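Local coordinates for B-type Cna protein (Enterococcus faecium, PDB 6FWY) that is of unknown function but carries a thioester domain of an LPXTG-anchored surface protein, and so probably takes part in covalent adhesion to host surfaces, at residues P155-S164 with T176-A187; K236-F247 with V259-S270. All coordinates share one frame; numbering follows the deposited sequence.

Contact 1 of 2, residues P155-S164 with T176-A187; sequences PNTEFSITAS and TYKTASNKTGNA
Strands 159-164 and 176-181 pair antiparallel, with axes 4.3 Å apart at closest approach. They belong to a beta hairpin at the edge of a five-stranded sheet. Backbone bonds join Ser160 with Ala180 and Thr162 with Lys178 in both directions. On one face, the Ile161 methyl CG2 lies against Tyr177 CB. Ala163 CB touches the same tyrosine at CE2, 3.7 Å away. On the other face, water 2 ties Ser160 OG and Thr162 OG1 to Lys178 O. Around Asn156 to Glu158, side chains of the other segment make the polar contacts. The amide of Asn182 grips the backbone twice. Its ND2 gives a nearly straight bond to Asn156 O, 3.1 Å, and its OD1 accepts from Glu158 N, 2.9 Å. The Glu158 carboxylate stacks on this amide, planes 14° apart. Ser181 OG points away from its own N (chi1 -172°) and donates to Glu158 O at 2.8 Å. The same OG accepts from Lys183 N, an ST turn. Lys183 bends at chi2 and chi4 to bring NZ to Pro155 O, 2.9 Å, and Thr157 OG1, 3.1 Å. Thr157 OG1 also bonds Glu266. Lys183 NZ also meets Thr243 OG1, so three oxygens hold the ammonium.

Contact 2 of 2, residues K236-F247 with V259-S270; sequences KGTANVSTTNPF and VVMITTSETKDS
This contact is a long antiparallel beta hairpin within the large sheet of the protein, formed by strands 231-250 and 258-277. The segment axes approach to 4.4 Å at an angle of 163°. Paired backbone N-H and C=O bonds run from Ala239 with Lys268 to Phe247 with Val260. Beyond them, Ser270 N bonds Gly237 O, while Gly237 N turns to Ser270 OG, 2.9 Å, in a nearly straight bond. At this end Asp269 has two partners across the contact. Lys236 NZ forms a salt bridge with Asp269 OD2, 3.0 Å, and Thr238 OG1 donates to Asp269 OD1, 2.8 Å. Both donors stand out of the carboxylate plane. The bonds hold the carboxylate at both oxygens and probably stabilise its negative charge.

In the middle, the face with Val241, Thr243 and Glu266 is buried. Glu266 CG is anti to the backbone N (chi1 177°), and the extended chain carries the carboxylate past the methyl CG2 of Thr243. Water 3 donates to Glu266 OE1 and Thr243 OG1. The strongest polar partners of these two side chains, Thr157 and Lys183, lie in contact 1.

Toward the other end the hairpin becomes more apolar. The edge of the Phe247 ring meets Ile262, with CD2 3.9 Å from CB, and CZ touches the Thr264 methyl CG2. Val6 also packs on this ring. On the opposite face Met261 folds back at chi2 and chi3. This sets SD against the proline, 3.8 Å from Pro246 CB. Tyr79 and Phe82 of helix 76-84 pack on the same methionine. Next to it Thr244 and Thr263 are bonded through their hydroxyls, with OG1 to OG1 at 2.7 Å.

How the contacts relate
Contact 2 is the more central: its centre lies about 7 Å from the chain centre, against about 17 Å for contact 1. It has 11 of 24 touching residues buried, contact 1 only 5 of 19. Both are antiparallel hairpins, but they lie largely in different sheets. Strand 185-191, which begins within contact 1, pairs antiparallel with strand 231-250 of contact 2, so the two sheets meet here. Asn240 N probably bonds Asn186 O, and the Phe159 ring packs on the backbone oxygen of Lys268. Lys183 of contact 1 and Lys268 of contact 2 each send an ammonium group across to the other hairpin. Contact 1 leans on side-chain bonds to the backbone of residues 155-158. Contact 2 has longer continuous backbone pairing.

Contact 1 of 2, residues P155-S164 with T176-A187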
# COMPACT_ATOMS: atom_id res chain seq x y z
N PRO A 155 1.16 -0.86 -4.73
CA PRO A 155 1.81 -0.40 -3.49
C PRO A 155 3.33 -0.69 -3.41
O PRO A 155 3.91 -0.64 -2.31
CB PRO A 155 1.04 -1.17 -2.40
CG PRO A 155 0.66 -2.44 -3.08
CD PRO A 155 0.37 -2.09 -4.51
N ASN A 156 3.97 -0.99 -4.53
CA ASN A 156 5.38 -1.32 -4.60
C ASN A 156 6.28 -0.25 -3.93
O ASN A 156 6.08 0.94 -4.10
CB ASN A 156 5.80 -1.52 -6.07
CG ASN A 156 7.29 -1.82 -6.23
OD1 ASN A 156 7.74 -2.89 -5.87
ND2 ASN A 156 8.05 -0.85 -6.76
N THR A 157 7.23 -0.74 -3.14
CA THR A 157 8.28 0.07 -2.55
C THR A 157 9.47 0.04 -3.51
O THR A 157 9.98 -1.02 -3.83
CB THR A 157 8.68 -0.48 -1.15
OG1 THR A 157 7.59 -0.29 -0.25
CG2 THR A 157 9.91 0.26 -0.58
N GLU A 158 9.85 1.22 -3.99
CA GLU A 158 11.08 1.40 -4.75
C GLU A 158 12.19 1.70 -3.74
O GLU A 158 11.99 2.51 -2.83
CB GLU A 158 10.98 2.57 -5.73
CG GLU A 158 9.86 2.48 -6.76
CD GLU A 158 9.64 3.80 -7.52
OE1 GLU A 158 10.27 4.84 -7.14
OE2 GLU A 158 8.86 3.83 -8.52
N PHE A 159 13.34 1.05 -3.89
CA PHE A 159 14.52 1.36 -3.09
C PHE A 159 15.79 1.09 -3.88
O PHE A 159 15.96 0.03 -4.48
CB PHE A 159 14.51 0.57 -1.79
CG PHE A 159 15.76 0.73 -0.97
CD1 PHE A 159 16.26 2.00 -0.67
CD2 PHE A 159 16.42 -0.38 -0.49
CE1 PHE A 159 17.41 2.15 0.09
CE2 PHE A 159 17.58 -0.24 0.26
CZ PHE A 159 18.07 1.03 0.56
N SER A 160 16.70 2.07 -3.86
CA SER A 160 17.98 1.93 -4.53
C SER A 160 19.10 2.68 -3.80
O SER A 160 18.88 3.72 -3.17
CB SER A 160 17.88 2.44 -5.96
OG SER A 160 17.59 3.83 -5.97
N ILE A 161 20.30 2.10 -3.89
CA ILE A 161 21.54 2.75 -3.52
C ILE A 161 22.39 2.76 -4.77
O ILE A 161 22.64 1.72 -5.34
CB ILE A 161 22.24 1.99 -2.37
CG1 ILE A 161 21.36 2.01 -1.12
CG2 ILE A 161 23.63 2.57 -2.10
CD1 ILE A 161 21.85 1.21 0.04
N THR A 162 22.84 3.94 -5.18
CA THR A 162 23.58 4.13 -6.42
C THR A 162 24.86 4.95 -6.17
O THR A 162 24.80 6.01 -5.56
CB THR A 162 22.70 4.84 -7.47
OG1 THR A 162 21.41 4.21 -7.49
CG2 THR A 162 23.31 4.77 -8.87
N ALA A 163 25.99 4.44 -6.63
CA ALA A 163 27.28 5.13 -6.53
C ALA A 163 27.20 6.37 -7.39
O ALA A 163 26.73 6.30 -8.53
CB ALA A 163 28.41 4.23 -7.01
N SER A 164 27.60 7.51 -6.82
CA SER A 164 27.59 8.80 -7.53
C SER A 164 28.99 9.29 -7.87
O SER A 164 29.21 9.80 -8.98
CB SER A 164 26.84 9.85 -6.70
OG SER A 164 27.36 9.91 -5.38
N THR A 176 31.03 7.81 -2.49
CA THR A 176 29.73 8.40 -2.19
C THR A 176 28.63 7.67 -2.95
O THR A 176 28.81 7.29 -4.10
CB THR A 176 29.73 9.91 -2.49
OG1 THR A 176 30.80 10.52 -1.75
CG2 THR A 176 28.40 10.57 -2.10
N TYR A 177 27.49 7.47 -2.28
CA TYR A 177 26.32 6.77 -2.82
C TYR A 177 25.06 7.59 -2.58
O TYR A 177 24.96 8.26 -1.56
CB TYR A 177 26.17 5.39 -2.16
CG TYR A 177 27.34 4.48 -2.38
CD1 TYR A 177 28.46 4.55 -1.53
CD2 TYR A 177 27.35 3.54 -3.41
CE1 TYR A 177 29.54 3.71 -1.71
CE2 TYR A 177 28.44 2.70 -3.61
CZ TYR A 177 29.54 2.79 -2.76
OH TYR A 177 30.64 1.98 -2.92
N LYS A 178 24.13 7.58 -3.52
CA LYS A 178 22.78 8.17 -3.35
C LYS A 178 21.74 7.10 -3.01
O LYS A 178 21.68 6.07 -3.67
CB LYS A 178 22.35 8.90 -4.63
CG LYS A 178 23.08 10.22 -4.77
CD LYS A 178 22.95 10.87 -6.12
CE LYS A 178 23.80 12.13 -6.07
NZ LYS A 178 23.98 12.77 -7.41
N THR A 179 20.93 7.37 -1.99
CA THR A 179 19.78 6.54 -1.64
C THR A 179 18.53 7.15 -2.27
O THR A 179 18.44 8.38 -2.41
CB THR A 179 19.54 6.43 -0.13
OG1 THR A 179 19.24 7.71 0.41
CG2 THR A 179 20.74 5.84 0.57
N ALA A 180 17.57 6.30 -2.62
CA ALA A 180 16.29 6.74 -3.16
C ALA A 180 15.16 5.78 -2.81
O ALA A 180 15.35 4.57 -2.79
CB ALA A 180 16.37 6.93 -4.67
N SER A 181 13.99 6.33 -2.52
CA SER A 181 12.79 5.55 -2.23
C SER A 181 11.53 6.39 -2.41
O SER A 181 11.54 7.60 -2.20
CB SER A 181 12.84 5.00 -0.80
OG SER A 181 11.77 4.09 -0.55
N ASN A 182 10.44 5.71 -2.78
CA ASN A 182 9.12 6.33 -2.79
C ASN A 182 8.37 6.18 -1.46
O ASN A 182 7.22 6.56 -1.37
CB ASN A 182 8.28 5.81 -3.95
CG ASN A 182 7.90 4.35 -3.78
OD1 ASN A 182 8.55 3.60 -3.06
ND2 ASN A 182 6.84 3.94 -4.47
N LYS A 183 9.02 5.62 -0.44
CA LYS A 183 8.45 5.52 0.91
C LYS A 183 9.40 6.17 1.92
O LYS A 183 10.59 6.27 1.69
CB LYS A 183 8.21 4.05 1.29
CG LYS A 183 7.39 3.23 0.30
CD LYS A 183 5.94 3.70 0.19
CE LYS A 183 5.19 2.99 -0.94
NZ LYS A 183 5.14 1.51 -0.77
N THR A 184 8.84 6.61 3.05
CA THR A 184 9.62 7.22 4.12
C THR A 184 10.11 6.13 5.09
O THR A 184 9.43 5.11 5.32
CB THR A 184 8.83 8.33 4.88
OG1 THR A 184 7.81 7.75 5.71
CG2 THR A 184 8.14 9.30 3.89
N GLY A 185 11.30 6.36 5.65
CA GLY A 185 11.96 5.43 6.55
C GLY A 185 13.47 5.61 6.52
O GLY A 185 13.95 6.73 6.38
N ASN A 186 14.21 4.52 6.66
CA ASN A 186 15.69 4.53 6.59
C ASN A 186 16.18 3.19 6.08
O ASN A 186 15.38 2.29 5.83
CB ASN A 186 16.33 4.88 7.97
CG ASN A 186 15.94 3.91 9.07
OD1 ASN A 186 15.79 2.71 8.85
ND2 ASN A 186 15.80 4.43 10.26
N ALA A 187 17.49 3.06 5.92
CA ALA A 187 18.11 1.81 5.50
C ALA A 187 19.30 1.44 6.39
O ALA A 187 19.98 2.30 6.92
CB ALA A 187 18.55 1.90 4.05
O HOH W 1 6.48 5.46 -7.07
O HOH W 2 19.82 5.44 -5.71

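Contact 2 of 2, residues K236-F247 with V259-S270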
# COMPACT_ATOMS: atom_id res chain seq x y z
N LYS A 236 25.26 -4.15 0.78
CA LYS A 236 23.90 -3.80 0.36
C LYS A 236 23.24 -2.99 1.47
O LYS A 236 23.73 -2.95 2.60
CB LYS A 236 23.06 -5.05 0.09
CG LYS A 236 22.92 -5.99 1.27
CD LYS A 236 21.79 -6.97 1.19
CE LYS A 236 21.67 -7.71 2.52
NZ LYS A 236 20.75 -8.88 2.42
N GLY A 237 22.10 -2.40 1.14
CA GLY A 237 21.24 -1.73 2.09
C GLY A 237 19.95 -2.50 2.21
O GLY A 237 19.53 -3.14 1.25
N THR A 238 19.33 -2.43 3.38
CA THR A 238 17.97 -2.96 3.59
C THR A 238 17.12 -1.81 4.09
O THR A 238 17.26 -1.39 5.24
CB THR A 238 17.94 -4.12 4.62
OG1 THR A 238 18.77 -5.20 4.16
CG2 THR A 238 16.52 -4.63 4.81
N ALA A 239 16.23 -1.30 3.24
CA ALA A 239 15.32 -0.23 3.63
C ALA A 239 14.28 -0.76 4.61
O ALA A 239 13.88 -1.92 4.55
CB ALA A 239 14.66 0.40 2.42
N ASN A 240 13.90 0.08 5.56
CA ASN A 240 12.84 -0.21 6.48
C ASN A 240 11.91 0.99 6.38
O ASN A 240 12.26 2.10 6.81
CB ASN A 240 13.35 -0.39 7.90
CG ASN A 240 12.27 -0.94 8.84
OD1 ASN A 240 11.17 -1.32 8.39
ND2 ASN A 240 12.56 -0.98 10.11
N VAL A 241 10.75 0.75 5.78
CA VAL A 241 9.85 1.82 5.39
C VAL A 241 8.46 1.64 5.95
O VAL A 241 8.08 0.58 6.41
CB VAL A 241 9.76 1.97 3.85
CG1 VAL A 241 11.14 2.19 3.26
CG2 VAL A 241 9.07 0.77 3.20
N SER A 242 7.73 2.74 5.91
CA SER A 242 6.32 2.76 6.23
C SER A 242 5.59 2.59 4.89
O SER A 242 5.99 3.20 3.90
CB SER A 242 6.00 4.11 6.84
OG SER A 242 4.70 4.11 7.34
N THR A 243 4.57 1.74 4.86
CA THR A 243 3.79 1.52 3.66
C THR A 243 2.31 1.31 4.03
O THR A 243 2.01 0.68 5.05
CB THR A 243 4.36 0.33 2.83
OG1 THR A 243 3.79 0.31 1.50
CG2 THR A 243 4.11 -1.06 3.52
N THR A 244 1.41 1.87 3.23
CA THR A 244 -0.04 1.73 3.43
C THR A 244 -0.62 0.87 2.30
O THR A 244 -0.72 1.31 1.15
CB THR A 244 -0.71 3.11 3.58
OG1 THR A 244 -0.13 3.80 4.71
CG2 THR A 244 -2.20 3.01 3.84
N ASN A 245 -0.97 -0.38 2.64
CA ASN A 245 -1.43 -1.42 1.68
C ASN A 245 -2.81 -1.97 2.09
O ASN A 245 -3.18 -1.88 3.26
CB ASN A 245 -0.44 -2.60 1.65
CG ASN A 245 1.00 -2.19 1.29
OD1 ASN A 245 1.30 -1.01 1.12
ND2 ASN A 245 1.87 -3.15 1.20
N PRO A 246 -3.56 -2.55 1.14
CA PRO A 246 -4.86 -3.11 1.49
C PRO A 246 -4.75 -4.50 2.06
O PRO A 246 -4.02 -5.32 1.51
CB PRO A 246 -5.61 -3.13 0.15
CG PRO A 246 -4.53 -3.34 -0.85
CD PRO A 246 -3.34 -2.57 -0.31
N PHE A 247 -5.48 -4.77 3.13
CA PHE A 247 -5.52 -6.10 3.76
C PHE A 247 -6.96 -6.54 4.00
O PHE A 247 -7.84 -5.72 4.24
CB PHE A 247 -4.72 -6.10 5.06
CG PHE A 247 -3.26 -5.79 4.86
CD1 PHE A 247 -2.38 -6.76 4.39
CD2 PHE A 247 -2.78 -4.52 5.12
CE1 PHE A 247 -1.04 -6.46 4.19
CE2 PHE A 247 -1.42 -4.21 4.96
CZ PHE A 247 -0.55 -5.18 4.49
N VAL A 259 -12.09 -5.43 3.65
CA VAL A 259 -10.80 -4.97 3.15
C VAL A 259 -10.62 -3.51 3.58
O VAL A 259 -11.57 -2.75 3.60
CB VAL A 259 -10.65 -5.15 1.61
CG1 VAL A 259 -11.68 -4.30 0.83
CG2 VAL A 259 -9.22 -4.85 1.16
N VAL A 260 -9.40 -3.15 3.93
CA VAL A 260 -9.09 -1.82 4.49
C VAL A 260 -7.60 -1.52 4.30
O VAL A 260 -6.78 -2.43 4.32
CB VAL A 260 -9.50 -1.70 6.00
CG1 VAL A 260 -8.79 -2.71 6.86
CG2 VAL A 260 -9.28 -0.30 6.54
N MET A 261 -7.28 -0.25 4.08
CA MET A 261 -5.91 0.21 3.95
C MET A 261 -5.31 0.32 5.34
O MET A 261 -5.88 0.96 6.21
CB MET A 261 -5.87 1.57 3.25
CG MET A 261 -6.34 1.52 1.80
SD MET A 261 -5.26 0.61 0.67
CE MET A 261 -4.07 1.88 0.28
N ILE A 262 -4.19 -0.35 5.54
CA ILE A 262 -3.45 -0.29 6.81
C ILE A 262 -2.00 0.13 6.59
O ILE A 262 -1.31 -0.41 5.73
CB ILE A 262 -3.53 -1.62 7.57
CG1 ILE A 262 -5.00 -1.92 7.90
CG2 ILE A 262 -2.67 -1.58 8.84
CD1 ILE A 262 -5.23 -3.27 8.51
N THR A 263 -1.57 1.09 7.41
CA THR A 263 -0.18 1.52 7.46
C THR A 263 0.59 0.47 8.25
O THR A 263 0.24 0.16 9.38
CB THR A 263 -0.07 2.94 8.09
OG1 THR A 263 -0.85 3.84 7.30
CG2 THR A 263 1.37 3.45 8.15
N THR A 264 1.61 -0.11 7.63
CA THR A 264 2.49 -1.10 8.27
C THR A 264 3.94 -0.85 7.82
O THR A 264 4.22 0.17 7.19
CB THR A 264 2.01 -2.55 7.96
OG1 THR A 264 2.82 -3.50 8.67
CG2 THR A 264 2.04 -2.83 6.41
N SER A 265 4.86 -1.74 8.19
CA SER A 265 6.27 -1.63 7.77
C SER A 265 6.59 -2.64 6.68
O SER A 265 5.89 -3.66 6.53
CB SER A 265 7.23 -1.84 8.94
OG SER A 265 6.88 -3.01 9.64
N GLU A 266 7.63 -2.33 5.91
CA GLU A 266 8.19 -3.23 4.91
C GLU A 266 9.72 -3.12 4.90
O GLU A 266 10.26 -2.02 4.98
CB GLU A 266 7.64 -2.90 3.51
CG GLU A 266 8.22 -3.74 2.37
CD GLU A 266 7.67 -3.34 1.01
OE1 GLU A 266 6.86 -2.39 0.93
OE2 GLU A 266 8.00 -4.01 -0.01
N THR A 267 10.40 -4.26 4.81
CA THR A 267 11.85 -4.30 4.56
C THR A 267 12.12 -4.70 3.10
O THR A 267 11.43 -5.55 2.55
CB THR A 267 12.57 -5.30 5.49
OG1 THR A 267 11.96 -6.59 5.37
CG2 THR A 267 12.54 -4.84 6.94
N LYS A 268 13.12 -4.08 2.49
CA LYS A 268 13.47 -4.34 1.11
C LYS A 268 14.93 -4.03 0.82
O LYS A 268 15.41 -2.96 1.16
CB LYS A 268 12.59 -3.52 0.17
CG LYS A 268 12.74 -3.92 -1.31
CD LYS A 268 11.55 -3.42 -2.12
CE LYS A 268 11.73 -3.73 -3.59
NZ LYS A 268 10.36 -3.81 -4.18
N ASP A 269 15.61 -4.97 0.16
CA ASP A 269 17.03 -4.86 -0.17
C ASP A 269 17.29 -4.02 -1.42
O ASP A 269 16.53 -4.06 -2.38
CB ASP A 269 17.65 -6.24 -0.42
CG ASP A 269 17.89 -7.01 0.86
OD1 ASP A 269 17.60 -6.49 1.95
OD2 ASP A 269 18.40 -8.15 0.79
N SER A 270 18.42 -3.30 -1.39
CA SER A 270 19.02 -2.72 -2.57
C SER A 270 19.72 -3.82 -3.36
O SER A 270 19.81 -4.95 -2.90
CB SER A 270 20.08 -1.68 -2.15
OG SER A 270 21.23 -2.32 -1.61
O HOH W 3 4.35 -2.26 -0.16